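Local coordinates for spot 14 protein (Mus musculus, PDB 3ONT), which helps to regulate lipogenesis, especially in the lactating mammary gland, and may act by binding the related protein MID1IP1 and as a transcriptional coactivator, at residues V42-P47 and P56-Y61; K66-E71 and D114-F119. One frame throughout, in Å; residues are numbered along the deposited sequence.

Contact 1: residues V42-P47 and P56-Y61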
ATOM      1  N   VAL A  42      11.354  22.935 -18.618  1.00 53.82           N
ATOM      2  CA  VAL A  42      10.632  23.707 -17.609  1.00 55.39           C
ATOM      3  C   VAL A  42      11.169  23.170 -16.310  1.00 59.62           C
ATOM      4  O   VAL A  42      11.075  21.964 -16.048  1.00 58.00           O
ATOM      5  CB  VAL A  42       9.104  23.511 -17.670  1.00 53.64           C
ATOM      6  CG1 VAL A  42       8.429  24.168 -16.468  1.00 52.30           C
ATOM      7  CG2 VAL A  42       8.536  24.069 -18.967  1.00 50.65           C
ATOM      8  N   GLN A  43      11.767  24.066 -15.521  1.00 65.83           N
ATOM      9  CA  GLN A  43      12.436  23.674 -14.285  1.00 71.56           C
ATOM     10  C   GLN A  43      11.493  23.212 -13.186  1.00 73.32           C
ATOM     11  O   GLN A  43      10.368  23.706 -13.052  1.00 72.54           O
ATOM     12  CB  GLN A  43      13.397  24.756 -13.793  1.00 75.42           C
ATOM     13  CG  GLN A  43      14.762  24.708 -14.495  1.00 80.02           C
ATOM     14  CD  GLN A  43      15.175  23.293 -14.976  1.00 81.18           C
ATOM     15  OE1 GLN A  43      15.752  23.157 -16.065  1.00 80.39           O
ATOM     16  NE2 GLN A  43      14.871  22.238 -14.167  1.00 81.80           N
ATOM     17  N   LEU A  44      11.960  22.230 -12.428  1.00 77.21           N
ATOM     18  CA  LEU A  44      11.201  21.677 -11.311  1.00 80.99           C
ATOM     19  C   LEU A  44      11.173  22.642 -10.121  1.00 86.39           C
ATOM     20  O   LEU A  44      10.130  22.806  -9.481  1.00 86.08           O
ATOM     21  CB  LEU A  44      11.797  20.331 -10.893  1.00 80.67           C
ATOM     22  CG  LEU A  44      11.538  19.196 -11.873  1.00 77.49           C
ATOM     23  CD1 LEU A  44      12.428  18.002 -11.590  1.00 79.02           C
ATOM     24  CD2 LEU A  44      10.094  18.819 -11.781  1.00 75.72           C
ATOM     25  N   SER A  45      12.320  23.286  -9.866  1.00 92.77           N
ATOM     26  CA  SER A  45      12.540  24.219  -8.736  1.00 99.85           C
ATOM     27  C   SER A  45      11.494  25.344  -8.593  1.00102.62           C
ATOM     28  O   SER A  45      11.452  26.030  -7.559  1.00105.82           O
ATOM     29  CB  SER A  45      13.940  24.864  -8.833  1.00102.42           C
ATOM     30  OG  SER A  45      14.913  23.982  -9.370  1.00102.65           O
ATOM     31  N   GLY A  46      10.665  25.528  -9.626  1.00102.59           N
ATOM     32  CA  GLY A  46       9.800  26.704  -9.734  1.00105.89           C
ATOM     33  C   GLY A  46      10.602  27.837 -10.368  1.00109.44           C
ATOM     34  O   GLY A  46      11.159  28.695  -9.650  1.00112.29           O
ATOM     35  N   PRO A  47      10.623  27.871 -11.722  1.00108.81           N
ATOM     36  CA  PRO A  47      11.579  28.581 -12.570  1.00110.11           C
ATOM     37  C   PRO A  47      12.778  29.183 -11.830  1.00114.48           C
ATOM     38  O   PRO A  47      13.812  28.519 -11.687  1.00115.83           O
ATOM     39  CB  PRO A  47      10.702  29.661 -13.207  1.00109.82           C
ATOM     40  CG  PRO A  47       9.283  28.965 -13.310  1.00107.66           C
ATOM     41  CD  PRO A  47       9.365  27.677 -12.468  1.00106.82           C
ATOM     42  N   PRO A  56      17.012  16.501 -14.479  1.00 84.15           N
ATOM     43  CA  PRO A  56      15.557  16.320 -14.477  1.00 77.99           C
ATOM     44  C   PRO A  56      14.731  17.615 -14.523  1.00 72.91           C
ATOM     45  O   PRO A  56      15.035  18.586 -13.817  1.00 74.02           O
ATOM     46  CB  PRO A  56      15.316  15.620 -13.148  1.00 79.30           C
ATOM     47  CG  PRO A  56      16.530  14.782 -12.976  1.00 83.26           C
ATOM     48  CD  PRO A  56      17.672  15.565 -13.552  1.00 85.97           C
ATOM     49  N   ASP A  57      13.686  17.603 -15.349  1.00 66.19           N
ATOM     50  CA  ASP A  57      12.767  18.729 -15.481  1.00 60.94           C
ATOM     51  C   ASP A  57      11.310  18.281 -15.343  1.00 57.16           C
ATOM     52  O   ASP A  57      11.018  17.128 -15.002  1.00 55.38           O
ATOM     53  CB  ASP A  57      12.973  19.422 -16.831  1.00 60.42           C
ATOM     54  CG  ASP A  57      12.830  18.457 -18.040  1.00 60.93           C
ATOM     55  OD1 ASP A  57      13.345  18.795 -19.137  1.00 61.34           O
ATOM     56  OD2 ASP A  57      12.212  17.369 -17.918  1.00 59.41           O
ATOM     57  N   LEU A  58      10.395  19.193 -15.658  1.00 54.42           N
ATOM     58  CA  LEU A  58       8.967  18.921 -15.607  1.00 51.29           C
ATOM     59  C   LEU A  58       8.550  17.734 -16.474  1.00 51.06           C
ATOM     60  O   LEU A  58       7.658  16.981 -16.096  1.00 52.58           O
ATOM     61  CB  LEU A  58       8.180  20.158 -16.000  1.00 49.85           C
ATOM     62  CG  LEU A  58       6.738  20.141 -15.512  1.00 50.79           C
ATOM     63  CD1 LEU A  58       6.662  19.729 -14.024  1.00 49.90           C
ATOM     64  CD2 LEU A  58       6.075  21.497 -15.745  1.00 49.26           C
ATOM     65  N   TYR A  59       9.179  17.544 -17.630  1.00 49.51           N
ATOM     66  CA  TYR A  59       8.834  16.388 -18.435  1.00 47.30           C
ATOM     67  C   TYR A  59       9.199  15.071 -17.743  1.00 48.20           C
ATOM     68  O   TYR A  59       8.451  14.081 -17.849  1.00 49.86           O
ATOM     69  CB  TYR A  59       9.429  16.474 -19.840  1.00 47.02           C
ATOM     70  CG  TYR A  59       9.182  15.227 -20.656  1.00 46.18           C
ATOM     71  CD1 TYR A  59       7.983  15.047 -21.346  1.00 45.40           C
ATOM     72  CD2 TYR A  59      10.136  14.208 -20.706  1.00 46.80           C
ATOM     73  CE1 TYR A  59       7.753  13.897 -22.075  1.00 46.29           C
ATOM     74  CE2 TYR A  59       9.913  13.055 -21.423  1.00 46.71           C
ATOM     75  CZ  TYR A  59       8.728  12.904 -22.108  1.00 47.53           C
ATOM     76  OH  TYR A  59       8.517  11.750 -22.826  1.00 49.96           O
ATOM     77  N   THR A  60      10.327  15.049 -17.037  1.00 47.77           N
ATOM     78  CA  THR A  60      10.756  13.872 -16.296  1.00 48.62           C
ATOM     79  C   THR A  60       9.740  13.566 -15.198  1.00 50.13           C
ATOM     80  O   THR A  60       9.421  12.406 -14.917  1.00 50.65           O
ATOM     81  CB  THR A  60      12.110  14.117 -15.619  1.00 50.07           C
ATOM     82  OG1 THR A  60      12.990  14.765 -16.543  1.00 50.72           O
ATOM     83  CG2 THR A  60      12.741  12.813 -15.139  1.00 49.37           C
ATOM     84  N   TYR A  61       9.221  14.627 -14.592  1.00 50.40           N
ATOM     85  CA  TYR A  61       8.300  14.511 -13.502  1.00 51.26           C
ATOM     86  C   TYR A  61       6.948  13.993 -13.980  1.00 51.43           C
ATOM     87  O   TYR A  61       6.380  13.046 -13.413  1.00 54.03           O
ATOM     88  CB  TYR A  61       8.136  15.870 -12.855  1.00 53.20           C
ATOM     89  CG  TYR A  61       7.454  15.794 -11.537  1.00 56.07           C
ATOM     90  CD1 TYR A  61       8.091  15.222 -10.441  1.00 57.85           C
ATOM     91  CD2 TYR A  61       6.163  16.278 -11.377  1.00 57.25           C
ATOM     92  CE1 TYR A  61       7.461  15.140  -9.221  1.00 60.07           C
ATOM     93  CE2 TYR A  61       5.517  16.194 -10.149  1.00 59.46           C
ATOM     94  CZ  TYR A  61       6.172  15.625  -9.087  1.00 59.92           C
ATOM     95  OH  TYR A  61       5.543  15.544  -7.880  1.00 63.21           O
TER

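Contact 2: residues K66-E71 and D114-F119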
ATOM      1  N   LYS A  66       3.017   9.518 -14.591  1.00 52.67           N
ATOM      2  CA  LYS A  66       2.380   8.524 -15.450  1.00 54.36           C
ATOM      3  C   LYS A  66       2.809   7.129 -15.078  1.00 55.77           C
ATOM      4  O   LYS A  66       2.022   6.175 -15.112  1.00 58.15           O
ATOM      5  CB  LYS A  66       2.700   8.778 -16.913  1.00 55.19           C
ATOM      6  CG  LYS A  66       1.830   9.861 -17.536  1.00 56.43           C
ATOM      7  CD  LYS A  66       2.555  10.563 -18.673  1.00 58.62           C
ATOM      8  CE  LYS A  66       2.659   9.735 -19.958  1.00 61.26           C
ATOM      9  NZ  LYS A  66       3.930  10.124 -20.638  1.00 63.54           N
ATOM     10  N   SER A  67       4.062   7.005 -14.694  1.00 55.90           N
ATOM     11  CA  SER A  67       4.621   5.692 -14.456  1.00 57.26           C
ATOM     12  C   SER A  67       4.051   5.060 -13.168  1.00 57.39           C
ATOM     13  O   SER A  67       3.754   3.862 -13.114  1.00 58.91           O
ATOM     14  CB  SER A  67       6.128   5.806 -14.423  1.00 56.80           C
ATOM     15  OG  SER A  67       6.683   4.556 -14.147  1.00 61.39           O
ATOM     16  N   ILE A  68       3.883   5.883 -12.143  1.00 56.19           N
ATOM     17  CA  ILE A  68       3.253   5.462 -10.914  1.00 55.78           C
ATOM     18  C   ILE A  68       1.779   5.153 -11.176  1.00 57.87           C
ATOM     19  O   ILE A  68       1.248   4.152 -10.701  1.00 58.77           O
ATOM     20  CB  ILE A  68       3.406   6.543  -9.855  1.00 54.26           C
ATOM     21  CG1 ILE A  68       4.872   6.619  -9.423  1.00 52.73           C
ATOM     22  CG2 ILE A  68       2.454   6.295  -8.690  1.00 53.66           C
ATOM     23  CD1 ILE A  68       5.153   7.689  -8.428  1.00 51.68           C
ATOM     24  N   CYS A  69       1.126   5.986 -11.972  1.00 59.52           N
ATOM     25  CA  CYS A  69      -0.259   5.729 -12.330  1.00 61.17           C
ATOM     26  C   CYS A  69      -0.462   4.380 -13.018  1.00 63.50           C
ATOM     27  O   CYS A  69      -1.474   3.720 -12.801  1.00 64.36           O
ATOM     28  CB  CYS A  69      -0.802   6.843 -13.200  1.00 61.50           C
ATOM     29  SG  CYS A  69      -2.543   6.649 -13.515  1.00 63.70           S
ATOM     30  N   VAL A  70       0.488   3.965 -13.849  1.00 65.66           N
ATOM     31  CA  VAL A  70       0.387   2.652 -14.512  1.00 68.57           C
ATOM     32  C   VAL A  70       0.375   1.530 -13.463  1.00 70.37           C
ATOM     33  O   VAL A  70      -0.293   0.508 -13.633  1.00 72.18           O
ATOM     34  CB  VAL A  70       1.511   2.438 -15.573  1.00 69.16           C
ATOM     35  CG1 VAL A  70       1.642   0.972 -15.968  1.00 70.37           C
ATOM     36  CG2 VAL A  70       1.258   3.304 -16.802  1.00 68.24           C
ATOM     37  N   GLU A  71       1.095   1.734 -12.364  1.00 70.68           N
ATOM     38  CA  GLU A  71       1.132   0.736 -11.306  1.00 72.21           C
ATOM     39  C   GLU A  71      -0.114   0.769 -10.418  1.00 70.93           C
ATOM     40  O   GLU A  71      -0.611  -0.269 -10.005  1.00 72.21           O
ATOM     41  CB  GLU A  71       2.432   0.829 -10.525  1.00 73.38           C
ATOM     42  CG  GLU A  71       3.518   0.022 -11.233  1.00 81.31           C
ATOM     43  CD  GLU A  71       4.944   0.276 -10.734  1.00 84.42           C
ATOM     44  OE1 GLU A  71       5.207   1.299 -10.033  1.00 85.43           O
ATOM     45  OE2 GLU A  71       5.814  -0.576 -11.063  1.00 88.12           O
ATOM     46  N   ASP A 114      12.824  10.447  -5.930  1.00 61.61           N
ATOM     47  CA  ASP A 114      12.943   9.161  -5.254  1.00 60.93           C
ATOM     48  C   ASP A 114      11.568   8.580  -4.934  1.00 58.24           C
ATOM     49  O   ASP A 114      11.464   7.419  -4.546  1.00 57.08           O
ATOM     50  CB  ASP A 114      13.776   9.284  -3.990  1.00 62.77           C
ATOM     51  CG  ASP A 114      15.248   9.458  -4.281  1.00 66.58           C
ATOM     52  OD1 ASP A 114      16.006   9.699  -3.310  1.00 69.39           O
ATOM     53  OD2 ASP A 114      15.657   9.355  -5.468  1.00 66.62           O
ATOM     54  N   LEU A 115      10.524   9.382  -5.142  1.00 30.67           N
ATOM     55  CA  LEU A 115       9.163   8.986  -4.799  1.00 56.11           C
ATOM     56  C   LEU A 115       8.682   7.729  -5.504  1.00 56.00           C
ATOM     57  O   LEU A 115       7.985   6.923  -4.895  1.00 56.65           O
ATOM     58  CB  LEU A 115       8.172  10.139  -4.977  1.00 56.19           C
ATOM     59  CG  LEU A 115       8.149  11.199  -3.863  1.00 56.81           C
ATOM     60  CD1 LEU A 115       6.872  12.006  -3.919  1.00 57.58           C
ATOM     61  CD2 LEU A 115       8.265  10.588  -2.488  1.00 56.40           C
ATOM     62  N   GLU A 116       9.044   7.546  -6.770  1.00 55.81           N
ATOM     63  CA  GLU A 116       8.645   6.324  -7.481  1.00 56.11           C
ATOM     64  C   GLU A 116       9.264   5.077  -6.830  1.00 55.31           C
ATOM     65  O   GLU A 116       8.583   4.057  -6.659  1.00 56.18           O
ATOM     66  CB  GLU A 116       8.975   6.398  -8.983  1.00 58.00           C
ATOM     67  CG  GLU A 116       8.626   5.133  -9.773  1.00 61.03           C
ATOM     68  CD  GLU A 116       8.810   5.260 -11.301  1.00 65.29           C
ATOM     69  OE1 GLU A 116       9.491   6.201 -11.784  1.00 65.75           O
ATOM     70  OE2 GLU A 116       8.265   4.392 -12.024  1.00 67.71           O
ATOM     71  N   ALA A 117      10.538   5.174  -6.454  1.00 26.03           N
ATOM     72  CA  ALA A 117      11.264   4.074  -5.819  1.00 53.92           C
ATOM     73  C   ALA A 117      10.702   3.766  -4.429  1.00 53.42           C
ATOM     74  O   ALA A 117      10.514   2.605  -4.074  1.00 53.05           O
ATOM     75  CB  ALA A 117      12.724   4.409  -5.726  1.00 53.72           C
ATOM     76  N   GLN A 118      10.445   4.819  -3.661  1.00 53.57           N
ATOM     77  CA  GLN A 118       9.833   4.711  -2.348  1.00 55.33           C
ATOM     78  C   GLN A 118       8.441   4.081  -2.453  1.00 54.86           C
ATOM     79  O   GLN A 118       8.140   3.116  -1.745  1.00 55.59           O
ATOM     80  CB  GLN A 118       9.792   6.081  -1.659  1.00 55.57           C
ATOM     81  CG  GLN A 118      11.194   6.575  -1.278  1.00 58.82           C
ATOM     82  CD  GLN A 118      11.226   8.016  -0.728  1.00 61.33           C
ATOM     83  OE1 GLN A 118      10.223   8.542  -0.214  1.00 61.46           O
ATOM     84  NE2 GLN A 118      12.400   8.652  -0.825  1.00 63.64           N
ATOM     85  N   PHE A 119       7.630   4.593  -3.376  1.00 54.07           N
ATOM     86  CA  PHE A 119       6.295   4.077  -3.621  1.00 53.94           C
ATOM     87  C   PHE A 119       6.395   2.590  -3.866  1.00 55.46           C
ATOM     88  O   PHE A 119       5.701   1.791  -3.232  1.00 56.49           O
ATOM     89  CB  PHE A 119       5.666   4.781  -4.828  1.00 54.22           C
ATOM     90  CG  PHE A 119       4.373   4.169  -5.293  1.00 55.31           C
ATOM     91  CD1 PHE A 119       3.172   4.444  -4.628  1.00 56.27           C
ATOM     92  CD2 PHE A 119       4.339   3.351  -6.419  1.00 57.29           C
ATOM     93  CE1 PHE A 119       1.941   3.884  -5.061  1.00 57.53           C
ATOM     94  CE2 PHE A 119       3.117   2.782  -6.868  1.00 59.28           C
ATOM     95  CZ  PHE A 119       1.922   3.049  -6.182  1.00 58.48           C
TER

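Contact 1: residues V42-P47 and P56-Y61
Val42 and Leu58 lie alongside each other, their side chains pointing the same way, and CG1 of Val42 rests 3.6 Å from CD2 of Leu58. Val42 turns CG1 away from its backbone N (chi1 171°), which lays that branch against the leucine. The backbones are tied beside this pair: Leu58 N donates to Val42 O at 2.9 Å, a nearly straight bond (165°) to the loop's carbonyl. Leu44 comes in by its two methyls. CD1 sits 3.5 Å from the carbonyl O of Pro56, while the side chains of Leu44 and Tyr61 cross at a slant, with Leu44 CD2 3.7 Å from Tyr61 CB; Leu44 CG stands over the carbonyl carbon of Asp57. A branched leucine suits this place because it can cover both the turn before the helix and its first turn. Shortened to an alanine, this position would probably leave Tyr61 CB and the Pro56 carbonyl without their apolar cover and open a gap between loop and helix. Asp57 is the N-cap of helix 58-73: its OD2 receives Thr60 N at 3.1 Å, nearly in line with the C-O bond, and Thr60 OG1 from above the carboxylate plane. OD1 turns to Asp41 N, and Tyr61 OH reaches Glu112. From the second subunit, Met147 and Val140 pack on Val42 and Leu58 respectively. The chemistry divides the work: the aspartate takes up two backbone N-H groups, one at the helix start and one in the loop, and the Thr60 hydroxyl, while aliphatic branches and one backbone bond hold the loop against that start, partly within the dimer interface.

Contact 2: residues K66-E71 and D114-F119
The Phe119 ring carries CG2 of Ile68 over the centre of one face, a CH-pi contact of 4.0 Å to the centroid, 11° off the ring normal. At the edge, near the ring plane, comes Glu71 OE1, 4.1 Å from Phe119 CE2, its carboxylate tilted from that plane. An oxygen there is probably tolerated by the slightly positive rim at this loose distance. The Phe123 ring, steeply inclined, also meets it. Ile68 uses its other branch on Glu116: CD1 lies 3.9 Å from Glu116 CA, and the side chains run past each other in opposite directions, Ile68 CG1 against CB and CG of Glu116. Extended from its backbone, Glu116 brings its carboxylate to Ser67, whose OG donates to OE2 at 2.7 Å, on the syn side but 35° out of the carboxylate plane. Small and hydroxyl-bearing, serine suits the end of a long acid. Leu133 and Leu126 of the second subunit pack on Ile68 and Phe119 respectively. Two nearly parallel helix segments (16°) are thus joined by a buried apolar pair and a serine-carboxylate bond; Glu71 OE1 and Glu116 OE2, 4.8 Å apart, would probably disfavour each other slightly, which the serine's bond would partly offset.

Both contacts use helix 58-73, contact 1 at its start and contact 2 further along, their centres about 17 Å apart and their nearest atoms about 5 Å. Contact 2 lies close to the centre of the chain, about 5 Å from it, whereas contact 1 sits at about 20 Å, although each is only partly buried. Their chemistry follows their place: at the periphery a loop without regular structure is held by a backbone bond and aliphatic side chains, whereas between helices the bond and the packing both come from side chains, with an aromatic ring whose face is covered by Ile68. Helix 115-147 of the second subunit touches both, so each joins the chain's own fold to the homodimer.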